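Local coordinates for protein anaerobically-induced outer membrane porin OprE (Pseudomonas aeruginosa, PDB 4FRX) that probably acts as a porin, forming a beta-barrel channel through the outer membrane for the passage of small solutes, at residues A[294-300]-A[343-349]. Numbering follows the deposited sequence.
Sequences GHSIGAG and QVRYGYD. With C8E ((hydroxyethyloxy)tri(ethyloxy)octane), chain E.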
loop_
_atom_site.group_PDB
_atom_site.type_symbol
_atom_site.label_atom_id
_atom_site.label_comp_id
_atom_site.label_asym_id
_atom_site.label_seq_id
_atom_site.Cartn_x
_atom_site.Cartn_y
_atom_site.Cartn_z
ATOM N N GLY A 294 21.691 9.331 -14.169
ATOM C CA GLY A 294 20.283 9.481 -14.468
ATOM C C GLY A 294 19.586 8.152 -14.685
ATOM O O GLY A 294 18.364 8.070 -14.514
ATOM N N HIS A 295 20.355 7.127 -15.064
ATOM C CA HIS A 295 19.811 5.800 -15.333
ATOM C C HIS A 295 19.699 4.996 -14.049
ATOM O O HIS A 295 20.608 5.008 -13.218
ATOM C CB HIS A 295 20.719 5.010 -16.282
ATOM C CG HIS A 295 20.925 5.647 -17.622
ATOM N ND1 HIS A 295 20.026 5.507 -18.656
ATOM C CD2 HIS A 295 21.954 6.381 -18.113
ATOM C CE1 HIS A 295 20.477 6.153 -19.718
ATOM N NE2 HIS A 295 21.644 6.690 -19.416
ATOM N N SER A 296 18.600 4.263 -13.905
ATOM C CA SER A 296 18.512 3.255 -12.859
ATOM C C SER A 296 18.165 1.913 -13.494
ATOM O O SER A 296 17.250 1.813 -14.312
ATOM C CB SER A 296 17.487 3.642 -11.781
ATOM O OG SER A 296 16.169 3.682 -12.303
ATOM N N ILE A 297 18.927 0.892 -13.138
ATOM C CA ILE A 297 18.663 -0.445 -13.638
ATOM C C ILE A 297 18.570 -1.410 -12.455
ATOM O O ILE A 297 19.442 -1.445 -11.590
ATOM C CB ILE A 297 19.723 -0.891 -14.685
ATOM C CG1 ILE A 297 19.314 -2.210 -15.339
ATOM C CG2 ILE A 297 21.101 -0.999 -14.065
ATOM C CD1 ILE A 297 18.210 -2.058 -16.370
ATOM N N GLY A 298 17.487 -2.183 -12.415
ATOM C CA GLY A 298 17.245 -3.078 -11.297
ATOM C C GLY A 298 16.904 -4.506 -11.691
ATOM O O GLY A 298 16.377 -4.765 -12.774
ATOM N N ALA A 299 17.224 -5.436 -10.805
ATOM C CA ALA A 299 16.861 -6.837 -10.998
ATOM C C ALA A 299 16.469 -7.440 -9.658
ATOM O O ALA A 299 17.131 -7.209 -8.665
ATOM C CB ALA A 299 18.014 -7.614 -11.619
ATOM N N GLY A 300 15.392 -8.225 -9.628
ATOM C CA GLY A 300 14.905 -8.726 -8.353
ATOM C C GLY A 300 14.345 -10.131 -8.447
ATOM O O GLY A 300 13.975 -10.578 -9.525
ATOM N N GLN A 343 12.100 -10.095 -11.817
ATOM C CA GLN A 343 11.720 -8.811 -12.374
ATOM C C GLN A 343 12.939 -8.014 -12.785
ATOM O O GLN A 343 14.023 -8.172 -12.220
ATOM C CB GLN A 343 10.892 -8.008 -11.372
ATOM C CG GLN A 343 11.673 -7.597 -10.121
ATOM C CD GLN A 343 10.837 -6.761 -9.186
ATOM O OE1 GLN A 343 10.939 -5.535 -9.165
ATOM N NE2 GLN A 343 10.002 -7.421 -8.404
ATOM N N VAL A 344 12.748 -7.172 -13.788
ATOM C CA VAL A 344 13.764 -6.216 -14.189
ATOM C C VAL A 344 13.146 -4.834 -14.244
ATOM O O VAL A 344 11.980 -4.677 -14.623
ATOM C CB VAL A 344 14.412 -6.591 -15.542
ATOM C CG1 VAL A 344 15.147 -7.911 -15.405
ATOM C CG2 VAL A 344 13.370 -6.674 -16.638
ATOM N N ARG A 345 13.922 -3.838 -13.836
ATOM C CA ARG A 345 13.443 -2.467 -13.788
ATOM C C ARG A 345 14.386 -1.550 -14.546
ATOM O O ARG A 345 15.594 -1.738 -14.504
ATOM C CB ARG A 345 13.385 -1.983 -12.342
ATOM C CG ARG A 345 12.464 -2.775 -11.450
ATOM C CD ARG A 345 12.378 -2.127 -10.074
ATOM N NE ARG A 345 11.505 -2.910 -9.216
ATOM C CZ ARG A 345 10.980 -2.472 -8.081
ATOM N NH1 ARG A 345 11.233 -1.233 -7.662
ATOM N NH2 ARG A 345 10.190 -3.272 -7.375
ATOM N N TYR A 346 13.825 -0.566 -15.236
ATOM C CA TYR A 346 14.624 0.509 -15.813
ATOM C C TYR A 346 13.960 1.860 -15.567
ATOM O O TYR A 346 12.742 2.010 -15.713
ATOM C CB TYR A 346 14.866 0.340 -17.312
ATOM C CG TYR A 346 15.611 1.529 -17.877
ATOM C CD1 TYR A 346 16.958 1.716 -17.601
ATOM C CD2 TYR A 346 14.958 2.492 -18.642
ATOM C CE1 TYR A 346 17.647 2.816 -18.087
ATOM C CE2 TYR A 346 15.639 3.596 -19.138
ATOM C CZ TYR A 346 16.986 3.749 -18.860
ATOM O OH TYR A 346 17.675 4.841 -19.346
ATOM N N GLY A 347 14.775 2.847 -15.221
ATOM C CA GLY A 347 14.290 4.208 -15.073
ATOM C C GLY A 347 15.258 5.241 -15.610
ATOM O O GLY A 347 16.459 4.996 -15.691
ATOM N N TYR A 348 14.728 6.393 -16.002
ATOM C CA TYR A 348 15.572 7.513 -16.408
ATOM C C TYR A 348 15.005 8.817 -15.888
ATOM O O TYR A 348 13.819 9.102 -16.072
ATOM C CB TYR A 348 15.723 7.595 -17.926
ATOM C CG TYR A 348 16.798 8.590 -18.336
ATOM C CD1 TYR A 348 18.137 8.328 -18.067
ATOM C CD2 TYR A 348 16.477 9.788 -18.960
ATOM C CE1 TYR A 348 19.128 9.211 -18.419
ATOM C CE2 TYR A 348 17.474 10.693 -19.324
ATOM C CZ TYR A 348 18.801 10.387 -19.046
ATOM O OH TYR A 348 19.821 11.248 -19.382
ATOM N N ASP A 349 15.864 9.589 -15.230
ATOM C CA ASP A 349 15.529 10.922 -14.735
ATOM C C ASP A 349 16.063 11.947 -15.726
ATOM O O ASP A 349 17.273 12.087 -15.882
ATOM C CB ASP A 349 16.170 11.138 -13.362
ATOM C CG ASP A 349 15.815 12.490 -12.743
ATOM O OD1 ASP A 349 15.401 13.418 -13.471
ATOM O OD2 ASP A 349 15.955 12.624 -11.511
HETATM C C1 C8E E . 18.541 7.778 -23.241
HETATM C C2 C8E E . 17.618 7.639 -22.036
HETATM C C3 C8E E . 16.154 7.795 -22.444
HETATM C C4 C8E E . 15.276 6.804 -21.690
HETATM C C5 C8E E . 14.178 6.253 -22.585
HETATM C C6 C8E E . 12.844 6.899 -22.227
HETATM C C7 C8E E . 11.765 6.587 -23.259
HETATM C C8 C8E E . 10.390 6.759 -22.635
HETATM O O9 C8E E . 9.529 7.428 -23.523
HETATM C C10 C8E E . 8.602 6.556 -24.122
HETATM C C11 C8E E . 7.270 7.280 -24.282
#
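His295 meets two tyrosines of the antiparallel strand 343-349 on the face that carries the detergent, probably the lipid-facing one. Its ND1 lies 2.5 Å from Tyr346 OH, a short hydrogen bond in which either atom could be the donor, and the two rings meet rim to rim with planes at 38°. Over one imidazole face comes the rim of Tyr348, its CE1 3.6 Å from His295 CE1. Both tyrosines hold CG anti to the backbone N (chi1 176° and -169°), which carries their rings toward strand 295-300. Carbon C2 of C8E sits over a face of the Tyr348 ring. Further along, Ile297 CD1 reaches the edge of the Tyr346 ring, 4.2 Å from its CD1, and Ala299 and Val344 continue this face with small aliphatic groups.

Beneath, hydrogen-bonded pairs Ser296-Gly347, Gly298-Arg345 and Gly300-Gln343 alternate with non-hydrogen-bonded ones, and Gly294 O takes Asp349 N. On the other face Gly298, Gly300 and Gly347 bring no side chain; Arg345 CB lies 4.1 Å from Gly298 N. There Arg345 grips Gln343 OE1 side-on, with NE at 2.7 Å and NH2 at 3.0 Å, so these polar ends satisfy each other, while Gln343 NE2 reaches Ile326 O. Strands 280-292 and 358-370 flank the pair. Tyrosine and histidine, flat rings with polar atoms, suit a membrane interface; with a probably inward polar face, they typify an outer membrane porin beta-barrel wall.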